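Local coordinates for Myo-inositol-1-phosphate synthase-related protein (Thermotoga maritima MSB8, PDB 3CIN) that belongs with the myo-inositol-1-phosphate synthase family and binds nicotinamide-adenine-dinucleotide in a Rossmann-type fold, at residues Ala25-Ala30 against Asp328-Gly333; Leu32-Lys37 against Trp83-Ser88. All coordinates share one frame; numbering follows the deposited sequence. Where two conformers were deposited one is given.

Interaction 1. Residues Ala25-Ala30 against Asp328-Gly333; sequences ASTFVA and DSPALG. With NAD (nicotinamide-adenine-dinucleotide), chain F.
A chi1 of -60° sets Thr27 OG1 beside the backbone N and turns CG2 away from it, so that the methyl lies over the backbone of Pro330 and the hydroxyl beside Ser329. Thr27 CG2 lies 3.7 Å from Pro330 CA, and Thr27 OG1 comes within 3.5 Å of Ser329 CB. That second approach is packing: the Thr27 hydroxyl is hydrogen-bonded to Tyr23 O, one turn back in its own helix, while Ser329 OG is taken up by Asp300. Phe28, with CG likewise anti to the backbone N (chi1 172°), brings the edge of its ring to Gly333 O, CD1 to O 3.7 Å. At Gly333, which has no side chain, the backbones come close: its CA is 4.3 Å from Phe28 CA. The segment axes pass 8.2 Å apart at a crossing angle of -60°.

The first turn of 328-333 also receives the nicotinamide end of NAD. The carboxamide N7N donates to Asp328 O at 2.7 Å, and Leu332 CD2 lies 3.6 Å from C3N of the nicotinamide ring. The helix that packs on 25-30 thus also contributes a hydrogen bond to the carboxamide.

Helix 23-36 follows strand 14-19 of the parallel sheet, with Phe28 resting on Ile18 of that strand, and helix 75-82 flanks it through Ser26 and Val29. Helix 328-348 arrives directly from strand 317-327 of the mixed sheet, and Phe313 of the second subunit packs on Thr27.

Interaction 2. Residues Leu32-Lys37 against Trp83-Ser88; sequences LEKLRK and WNDVDS
Lys34 reaches from the last turns of helix 23-36, the first helix of the Rossmann-type fold, and lays its CE against the carboxylate of Asp85, with Lys34 CE 3.1 Å from Asp85 OD2. Asp85 stands in a type I beta turn, Trp83 to Val86, that follows helix 75-82 and is closed by the bond from Val86 N to Trp83 O, 3.1 Å long. The lysine chain bends at chi2, chi3 and chi4 instead of running straight out, and its side chain crosses that of Asp85 at about a right angle. The ammonium is a little farther off than the methylene next to it: Lys34 NZ and Asp85 OD2 form a long salt bridge of 3.5 Å. Asn314 of the second subunit adds a weak hydrogen bond to the same nitrogen, which places this ion pair beside the subunit interface.

Elsewhere the helix end and the loop meet only loosely. Glu33 CG is 4.2 Å from Ser88 O, and the carboxylate of Glu33 is engaged elsewhere: OE2 bonds to Thr90, and OE1 forms a salt bridge with Arg36 NE one turn on that includes a weak hydrogen bond, lying in the plane at the edge of the guanidinium. Arg36 NH1 in turn holds Ile58 O, at the start of strand 58-65. Lys37, where the chain leaves the helix, stretches toward the exposed Ser88.

A water backs up the long ion pair. It accepts from Lys34 NZ at 2.8 Å and donates to Asp85 OD2 at 3.0 Å, so the two charged groups are bridged as well as directly paired.

From the N terminus, the chain leaves strand 14-19 and enters helix 23-36, whose earlier turns serve interaction 1 and whose last turns serve interaction 2. Interaction 2 closes first: after strand 58-65 and helix 75-82 the chain returns to the helix end at 83-88, a local loop within the parallel-sheet domain. Interaction 1 closes only at 328-333, after the mixed sheet and six of the seven strands of the parallel sheet, so its long loop encloses the short one. It ties the Rossmann part to the helix following the mixed sheet. The two contacts meet on helix 23-36, where Trp83 NE1 probably hydrogen-bonds Thr27 OG1 at 2.9 Å and Val86 packs on Ala30.

Interaction 1. Residues Ala25-Ala30 against Asp328-Gly333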
ATOM      1  N   ALA A  25     -21.544 -21.208  -2.134  1.00 29.38           N
ATOM      2  CA  ALA A  25     -22.482 -22.014  -2.861  1.00 29.47           C
ATOM      3  C   ALA A  25     -23.469 -21.214  -3.692  1.00 27.85           C
ATOM      4  O   ALA A  25     -23.834 -21.596  -4.832  1.00 28.44           O
ATOM      5  CB  ALA A  25     -23.231 -22.950  -1.899  1.00 29.15           C
ATOM      6  N   SER A  26     -23.999 -20.143  -3.104  1.00 26.34           N
ATOM      7  CA  SER A  26     -24.978 -19.359  -3.752  1.00 26.92           C
ATOM      8  C   SER A  26     -24.357 -18.527  -4.898  1.00 27.82           C
ATOM      9  O   SER A  26     -24.996 -18.286  -5.891  1.00 28.80           O
ATOM     10  CB  SER A  26     -25.684 -18.485  -2.732  1.00 26.90           C
ATOM     11  OG  SER A  26     -26.404 -19.272  -1.803  1.00 28.80           O
ATOM     12  N   THR A  27     -23.101 -18.123  -4.763  1.00 27.68           N
ATOM     13  CA  THR A  27     -22.430 -17.399  -5.840  1.00 29.78           C
ATOM     14  C   THR A  27     -22.151 -18.366  -7.003  1.00 29.40           C
ATOM     15  O   THR A  27     -22.326 -17.985  -8.167  1.00 30.44           O
ATOM     16  CB  THR A  27     -21.151 -16.810  -5.339  1.00 28.28           C
ATOM     17  OG1 THR A  27     -21.475 -15.910  -4.275  1.00 29.05           O
ATOM     18  CG2 THR A  27     -20.430 -16.041  -6.446  1.00 29.46           C
ATOM     19  N   PHE A  28     -21.740 -19.586  -6.690  1.00 30.81           N
ATOM     20  CA  PHE A  28     -21.569 -20.672  -7.695  1.00 27.38           C
ATOM     21  C   PHE A  28     -22.836 -20.857  -8.470  1.00 30.72           C
ATOM     22  O   PHE A  28     -22.834 -20.875  -9.701  1.00 31.55           O
ATOM     23  CB  PHE A  28     -21.182 -21.966  -6.965  1.00 29.68           C
ATOM     24  CG  PHE A  28     -21.146 -23.189  -7.821  1.00 30.60           C
ATOM     25  CD1 PHE A  28     -20.263 -23.313  -8.892  1.00 32.64           C
ATOM     26  CD2 PHE A  28     -21.968 -24.265  -7.516  1.00 34.68           C
ATOM     27  CE1 PHE A  28     -20.186 -24.483  -9.628  1.00 33.15           C
ATOM     28  CE2 PHE A  28     -21.924 -25.443  -8.267  1.00 37.52           C
ATOM     29  CZ  PHE A  28     -21.082 -25.543  -9.370  1.00 36.63           C
ATOM     30  N   VAL A  29     -23.950 -20.932  -7.765  1.00 29.37           N
ATOM     31  CA  VAL A  29     -25.233 -21.194  -8.440  1.00 30.00           C
ATOM     32  C   VAL A  29     -25.662 -20.010  -9.286  1.00 29.11           C
ATOM     33  O   VAL A  29     -26.097 -20.151 -10.450  1.00 29.31           O
ATOM     34  CB  VAL A  29     -26.344 -21.661  -7.450  1.00 30.26           C
ATOM     35  CG1 VAL A  29     -27.735 -21.722  -8.118  1.00 31.90           C
ATOM     36  CG2 VAL A  29     -25.957 -23.051  -6.818  1.00 25.76           C
ATOM     37  N   ALA A  30     -25.538 -18.831  -8.717  1.00 28.57           N
ATOM     38  CA  ALA A  30     -26.031 -17.623  -9.400  1.00 29.88           C
ATOM     39  C   ALA A  30     -25.154 -17.325 -10.629  1.00 30.01           C
ATOM     40  O   ALA A  30     -25.655 -16.931 -11.706  1.00 28.97           O
ATOM     41  CB  ALA A  30     -26.003 -16.486  -8.441  1.00 33.12           C
ATOM     42  N   ASP A 328     -14.471 -12.545  -2.022  1.00 34.47           N
ATOM     43  CA  ASP A 328     -14.244 -13.926  -1.605  1.00 38.57           C
ATOM     44  C   ASP A 328     -15.009 -14.991  -2.359  1.00 29.46           C
ATOM     45  O   ASP A 328     -14.435 -15.949  -2.906  1.00 33.35           O
ATOM     46  CB  ASP A 328     -14.667 -14.072  -0.136  1.00 42.23           C
ATOM     47  CG  ASP A 328     -13.578 -13.778   0.815  1.00 59.01           C
ATOM     48  OD1 ASP A 328     -12.411 -14.130   0.507  1.00 70.58           O
ATOM     49  OD2 ASP A 328     -13.916 -13.206   1.882  1.00 64.35           O
ATOM     50  N   SER A 329     -16.323 -14.874  -2.283  1.00 35.22           N
ATOM     51  CA  SER A 329     -17.172 -15.957  -2.736  1.00 33.06           C
ATOM     52  C   SER A 329     -17.117 -16.082  -4.242  1.00 31.02           C
ATOM     53  O   SER A 329     -17.097 -17.186  -4.769  1.00 33.77           O
ATOM     54  CB  SER A 329     -18.586 -15.718  -2.228  0.65 35.17           C
ATOM     55  OG  SER A 329     -18.530 -15.762  -0.806  0.65 32.96           O
ATOM     56  N   PRO A 330     -17.055 -14.945  -4.964  1.00 29.30           N
ATOM     57  CA  PRO A 330     -16.889 -15.103  -6.435  1.00 28.80           C
ATOM     58  C   PRO A 330     -15.620 -15.821  -6.839  1.00 30.67           C
ATOM     59  O   PRO A 330     -15.642 -16.623  -7.768  1.00 30.46           O
ATOM     60  CB  PRO A 330     -16.963 -13.668  -6.932  1.00 30.48           C
ATOM     61  CG  PRO A 330     -17.827 -12.981  -5.875  1.00 31.70           C
ATOM     62  CD  PRO A 330     -17.302 -13.548  -4.614  1.00 32.27           C
ATOM     63  N   ALA A 331     -14.513 -15.567  -6.150  1.00 29.59           N
ATOM     64  CA  ALA A 331     -13.267 -16.232  -6.523  1.00 31.34           C
ATOM     65  C   ALA A 331     -13.440 -17.761  -6.469  1.00 33.04           C
ATOM     66  O   ALA A 331     -13.089 -18.510  -7.409  1.00 34.27           O
ATOM     67  CB  ALA A 331     -12.116 -15.794  -5.626  1.00 33.73           C
ATOM     68  N   LEU A 332     -14.000 -18.233  -5.371  1.00 31.89           N
ATOM     69  CA  LEU A 332     -14.117 -19.666  -5.190  1.00 30.44           C
ATOM     70  C   LEU A 332     -15.229 -20.246  -6.063  1.00 28.50           C
ATOM     71  O   LEU A 332     -15.111 -21.367  -6.605  1.00 30.22           O
ATOM     72  CB  LEU A 332     -14.324 -20.027  -3.716  1.00 29.36           C
ATOM     73  CG  LEU A 332     -14.386 -21.524  -3.410  1.00 30.88           C
ATOM     74  CD1 LEU A 332     -13.167 -22.274  -3.970  1.00 31.74           C
ATOM     75  CD2 LEU A 332     -14.401 -21.751  -1.885  1.00 33.52           C
ATOM     76  N   GLY A 333     -16.314 -19.511  -6.182  1.00 30.78           N
ATOM     77  CA  GLY A 333     -17.395 -19.871  -7.106  1.00 30.60           C
ATOM     78  C   GLY A 333     -16.901 -20.160  -8.515  1.00 30.09           C
ATOM     79  O   GLY A 333     -17.270 -21.153  -9.133  1.00 30.14           O
TER
HETATM   80  PA  NAD F 400     -21.122 -19.347   4.698  1.00 30.21           P
HETATM   81  O1A NAD F 400     -21.734 -18.189   3.955  1.00 30.14           O
HETATM   82  O2A NAD F 400     -21.319 -19.227   6.178  1.00 32.40           O
HETATM   83  O5B NAD F 400     -21.908 -20.617   4.218  1.00 29.79           O
HETATM   84  C5B NAD F 400     -21.775 -21.859   4.905  1.00 33.91           C
HETATM   85  C4B NAD F 400     -23.096 -22.595   4.763  1.00 31.32           C
HETATM   86  O4B NAD F 400     -22.932 -23.925   5.228  1.00 31.01           O
HETATM   87  C3B NAD F 400     -24.256 -21.991   5.545  1.00 31.00           C
HETATM   88  O3B NAD F 400     -25.438 -21.952   4.764  1.00 28.33           O
HETATM   89  C2B NAD F 400     -24.428 -22.946   6.720  1.00 33.16           C
HETATM   90  O2B NAD F 400     -25.701 -22.859   7.301  1.00 29.18           O
HETATM   91  C1B NAD F 400     -24.075 -24.258   6.056  1.00 30.92           C
HETATM   92  N9A NAD F 400     -23.669 -25.334   6.963  1.00 26.88           N
HETATM   93  C8A NAD F 400     -22.866 -25.162   8.086  1.00 28.52           C
HETATM   94  N7A NAD F 400     -22.604 -26.422   8.576  1.00 29.18           N
HETATM   95  C5A NAD F 400     -23.253 -27.331   7.777  1.00 28.23           C
HETATM   96  C6A NAD F 400     -23.410 -28.717   7.862  1.00 30.78           C
HETATM   97  N6A NAD F 400     -22.791 -29.476   8.821  1.00 31.10           N
HETATM   98  N1A NAD F 400     -24.111 -29.335   6.845  1.00 26.93           N
HETATM   99  C2A NAD F 400     -24.695 -28.587   5.839  1.00 28.62           C
HETATM  100  N3A NAD F 400     -24.617 -27.211   5.786  1.00 26.17           N
HETATM  101  C4A NAD F 400     -23.901 -26.620   6.764  1.00 26.24           C
HETATM  102  O3  NAD F 400     -19.602 -19.518   4.324  1.00 28.15           O
HETATM  103  PN  NAD F 400     -18.972 -19.310   2.893  1.00 29.79           P
HETATM  104  O1N NAD F 400     -18.321 -17.968   2.870  1.00 31.96           O
HETATM  105  O2N NAD F 400     -19.910 -19.772   1.829  1.00 29.80           O
HETATM  106  O5D NAD F 400     -17.751 -20.332   2.957  1.00 31.31           O
HETATM  107  C5D NAD F 400     -17.981 -21.718   2.855  1.00 32.51           C
HETATM  108  C4D NAD F 400     -16.726 -22.515   3.195  1.00 31.50           C
HETATM  109  O4D NAD F 400     -15.772 -22.287   2.194  1.00 31.31           O
HETATM  110  C3D NAD F 400     -16.074 -22.195   4.531  1.00 30.99           C
HETATM  111  O3D NAD F 400     -15.551 -23.411   5.126  1.00 34.51           O
HETATM  112  C2D NAD F 400     -14.894 -21.340   4.097  1.00 33.56           C
HETATM  113  O2D NAD F 400     -13.800 -21.428   5.016  1.00 38.87           O
HETATM  114  C1D NAD F 400     -14.533 -22.025   2.798  1.00 33.24           C
HETATM  115  N1N NAD F 400     -13.727 -21.183   1.916  1.00 36.64           N
HETATM  116  C2N NAD F 400     -14.214 -20.018   1.481  1.00 35.64           C
HETATM  117  C3N NAD F 400     -13.363 -19.296   0.601  1.00 42.39           C
HETATM  118  C7N NAD F 400     -13.948 -18.154  -0.095  1.00 41.61           C
HETATM  119  O7N NAD F 400     -15.227 -17.826   0.257  1.00 48.49           O
HETATM  120  N7N NAD F 400     -13.238 -17.500  -1.028  1.00 57.75           N
HETATM  121  C4N NAD F 400     -12.111 -19.748   0.235  1.00 43.86           C
HETATM  122  C5N NAD F 400     -11.640 -20.937   0.711  1.00 51.05           C
HETATM  123  C6N NAD F 400     -12.495 -21.662   1.554  1.00 38.95           C

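Interaction 2. Residues Leu32-Lys37 against Trp83-Ser88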
ATOM      1  N   LEU A  32     -23.345 -19.523 -12.299  0.50 30.58           N
ATOM      2  CA  LEU A  32     -23.558 -20.562 -13.284  0.50 33.00           C
ATOM      3  C   LEU A  32     -24.837 -20.307 -14.064  0.50 33.28           C
ATOM      4  O   LEU A  32     -24.903 -20.585 -15.256  0.50 34.05           O
ATOM      5  CB  LEU A  32     -23.619 -21.932 -12.612  0.50 34.92           C
ATOM      6  CG  LEU A  32     -24.043 -23.094 -13.514  0.50 34.82           C
ATOM      7  CD1 LEU A  32     -23.139 -23.155 -14.718  0.50 35.32           C
ATOM      8  CD2 LEU A  32     -24.018 -24.404 -12.744  0.50 30.65           C
ATOM      9  N   GLU A  33     -25.869 -19.823 -13.382  1.00 31.53           N
ATOM     10  CA  GLU A  33     -27.110 -19.455 -14.067  1.00 34.27           C
ATOM     11  C   GLU A  33     -26.878 -18.390 -15.124  1.00 34.82           C
ATOM     12  O   GLU A  33     -27.360 -18.530 -16.254  1.00 33.92           O
ATOM     13  CB  GLU A  33     -28.169 -18.982 -13.078  1.00 38.48           C
ATOM     14  CG  GLU A  33     -29.535 -18.923 -13.702  1.00 33.76           C
ATOM     15  CD  GLU A  33     -30.223 -20.318 -13.941  1.00 46.78           C
ATOM     16  OE1 GLU A  33     -29.801 -21.375 -13.418  1.00 42.35           O
ATOM     17  OE2 GLU A  33     -31.228 -20.348 -14.675  1.00 46.52           O
ATOM     18  N   LYS A  34     -26.139 -17.328 -14.778  1.00 33.69           N
ATOM     19  CA  LYS A  34     -25.806 -16.283 -15.751  1.00 34.50           C
ATOM     20  C   LYS A  34     -24.966 -16.817 -16.878  1.00 32.98           C
ATOM     21  O   LYS A  34     -25.158 -16.403 -18.009  1.00 34.45           O
ATOM     22  CB  LYS A  34     -25.091 -15.097 -15.105  1.00 34.56           C
ATOM     23  CG  LYS A  34     -25.857 -14.478 -13.951  1.00 43.76           C
ATOM     24  CD  LYS A  34     -26.545 -13.171 -14.292  1.00 56.92           C
ATOM     25  CE  LYS A  34     -26.407 -12.186 -13.131  1.00 62.50           C
ATOM     26  NZ  LYS A  34     -25.028 -12.244 -12.517  1.00 60.27           N
ATOM     27  N   LEU A  35     -24.066 -17.750 -16.589  1.00 33.71           N
ATOM     28  CA  LEU A  35     -23.237 -18.339 -17.642  1.00 34.07           C
ATOM     29  C   LEU A  35     -23.988 -19.210 -18.634  1.00 40.87           C
ATOM     30  O   LEU A  35     -23.675 -19.183 -19.819  1.00 44.39           O
ATOM     31  CB  LEU A  35     -22.109 -19.151 -17.070  1.00 33.89           C
ATOM     32  CG  LEU A  35     -20.945 -18.462 -16.427  1.00 31.27           C
ATOM     33  CD1 LEU A  35     -20.012 -19.505 -15.819  1.00 34.86           C
ATOM     34  CD2 LEU A  35     -20.241 -17.650 -17.476  1.00 32.53           C
ATOM     35  N   ARG A  36     -24.936 -20.014 -18.162  1.00 37.09           N
ATOM     36  CA  ARG A  36     -25.778 -20.779 -19.059  1.00 41.04           C
ATOM     37  C   ARG A  36     -26.759 -19.834 -19.797  1.00 43.47           C
ATOM     38  O   ARG A  36     -27.158 -20.136 -20.912  1.00 45.04           O
ATOM     39  CB  ARG A  36     -26.495 -21.921 -18.325  1.00 41.24           C
ATOM     40  CG  ARG A  36     -27.649 -21.522 -17.453  1.00 51.28           C
ATOM     41  CD  ARG A  36     -28.418 -22.763 -16.949  1.00 47.32           C
ATOM     42  NE  ARG A  36     -27.967 -23.212 -15.621  1.00 54.68           N
ATOM     43  CZ  ARG A  36     -27.214 -24.286 -15.371  1.00 59.32           C
ATOM     44  NH1 ARG A  36     -26.776 -25.064 -16.358  1.00 66.08           N
ATOM     45  NH2 ARG A  36     -26.890 -24.578 -14.110  1.00 56.41           N
ATOM     46  N   LYS A  37     -27.125 -18.695 -19.196  1.00 39.87           N
ATOM     47  CA  LYS A  37     -28.023 -17.743 -19.838  1.00 43.41           C
ATOM     48  C   LYS A  37     -27.223 -16.669 -20.629  1.00 45.57           C
ATOM     49  O   LYS A  37     -27.798 -15.710 -21.140  1.00 47.10           O
ATOM     50  CB  LYS A  37     -28.987 -17.114 -18.805  1.00 43.75           C
ATOM     51  CG  LYS A  37     -30.028 -18.099 -18.213  1.00 46.74           C
ATOM     52  CD  LYS A  37     -31.061 -17.347 -17.350  1.00 49.39           C
ATOM     53  CE  LYS A  37     -32.241 -18.216 -16.914  1.00 58.55           C
ATOM     54  NZ  LYS A  37     -33.481 -17.380 -16.792  1.00 61.37           N
ATOM     55  N   TRP A  83     -27.674 -12.838  -3.828  1.00 31.90           N
ATOM     56  CA  TRP A  83     -27.633 -12.149  -5.126  1.00 31.70           C
ATOM     57  C   TRP A  83     -29.023 -11.801  -5.565  1.00 33.12           C
ATOM     58  O   TRP A  83     -29.760 -12.628  -6.116  1.00 29.47           O
ATOM     59  CB  TRP A  83     -26.961 -13.057  -6.158  1.00 32.30           C
ATOM     60  CG  TRP A  83     -25.586 -13.338  -5.799  1.00 35.36           C
ATOM     61  CD1 TRP A  83     -25.113 -14.467  -5.215  1.00 32.65           C
ATOM     62  CD2 TRP A  83     -24.478 -12.461  -5.956  1.00 32.71           C
ATOM     63  NE1 TRP A  83     -23.772 -14.361  -5.014  1.00 34.61           N
ATOM     64  CE2 TRP A  83     -23.350 -13.138  -5.450  1.00 32.84           C
ATOM     65  CE3 TRP A  83     -24.318 -11.178  -6.492  1.00 39.10           C
ATOM     66  CZ2 TRP A  83     -22.087 -12.597  -5.465  1.00 39.17           C
ATOM     67  CZ3 TRP A  83     -23.036 -10.626  -6.503  1.00 41.58           C
ATOM     68  CH2 TRP A  83     -21.942 -11.346  -5.984  1.00 38.76           C
ATOM     69  N   ASN A  84     -29.400 -10.558  -5.271  1.00 32.66           N
ATOM     70  CA  ASN A  84     -30.776 -10.106  -5.400  1.00 35.47           C
ATOM     71  C   ASN A  84     -31.286 -10.126  -6.844  1.00 32.32           C
ATOM     72  O   ASN A  84     -32.489 -10.074  -7.075  1.00 35.33           O
ATOM     73  CB  ASN A  84     -30.872  -8.692  -4.839  1.00 35.87           C
ATOM     74  CG  ASN A  84     -32.274  -8.184  -4.795  1.00 39.95           C
ATOM     75  OD1 ASN A  84     -32.640  -7.290  -5.548  1.00 55.42           O
ATOM     76  ND2 ASN A  84     -33.081  -8.766  -3.929  1.00 42.99           N
ATOM     77  N   ASP A  85     -30.355 -10.179  -7.801  1.00 34.00           N
ATOM     78  CA  ASP A  85     -30.705 -10.177  -9.233  1.00 40.52           C
ATOM     79  C   ASP A  85     -31.237 -11.543  -9.731  1.00 39.37           C
ATOM     80  O   ASP A  85     -31.887 -11.641 -10.781  1.00 40.82           O
ATOM     81  CB  ASP A  85     -29.545  -9.609 -10.095  1.00 41.48           C
ATOM     82  CG  ASP A  85     -28.181 -10.294  -9.847  1.00 52.51           C
ATOM     83  OD1 ASP A  85     -27.877 -10.731  -8.715  1.00 48.07           O
ATOM     84  OD2 ASP A  85     -27.379 -10.345 -10.804  1.00 65.12           O
ATOM     85  N   VAL A  86     -31.045 -12.577  -8.932  1.00 35.58           N
ATOM     86  CA  VAL A  86     -31.515 -13.907  -9.292  1.00 36.13           C
ATOM     87  C   VAL A  86     -32.977 -14.086  -8.903  1.00 39.44           C
ATOM     88  O   VAL A  86     -33.290 -14.166  -7.721  1.00 44.52           O
ATOM     89  CB  VAL A  86     -30.675 -14.954  -8.566  1.00 33.86           C
ATOM     90  CG1 VAL A  86     -31.198 -16.354  -8.911  1.00 45.53           C
ATOM     91  CG2 VAL A  86     -29.238 -14.795  -8.948  1.00 37.60           C
ATOM     92  N   ASP A  87     -33.883 -14.136  -9.880  1.00 39.79           N
ATOM     93  CA  ASP A  87     -35.299 -14.348  -9.585  1.00 40.47           C
ATOM     94  C   ASP A  87     -35.827 -15.738  -9.942  1.00 40.97           C
ATOM     95  O   ASP A  87     -36.984 -16.029  -9.654  1.00 38.60           O
ATOM     96  CB  ASP A  87     -36.200 -13.284 -10.269  1.00 41.00           C
ATOM     97  CG  ASP A  87     -35.973 -11.867  -9.723  1.00 51.40           C
ATOM     98  OD1 ASP A  87     -35.578 -11.696  -8.544  1.00 56.26           O
ATOM     99  OD2 ASP A  87     -36.184 -10.914 -10.497  1.00 65.13           O
ATOM    100  N   SER A  88     -35.001 -16.566 -10.569  1.00 38.51           N
ATOM    101  CA  SER A  88     -35.339 -17.946 -10.859  1.00 37.76           C
ATOM    102  C   SER A  88     -34.097 -18.721 -11.225  1.00 35.89           C
ATOM    103  O   SER A  88     -33.039 -18.133 -11.515  1.00 37.27           O
ATOM    104  CB  SER A  88     -36.324 -18.058 -12.028  1.00 40.42           C
ATOM    105  OG  SER A  88     -35.699 -17.679 -13.242  1.00 43.04           O
TER
HETATM  106  O   HOH W   1     -26.076 -12.901 -10.054  1.00 46.59           O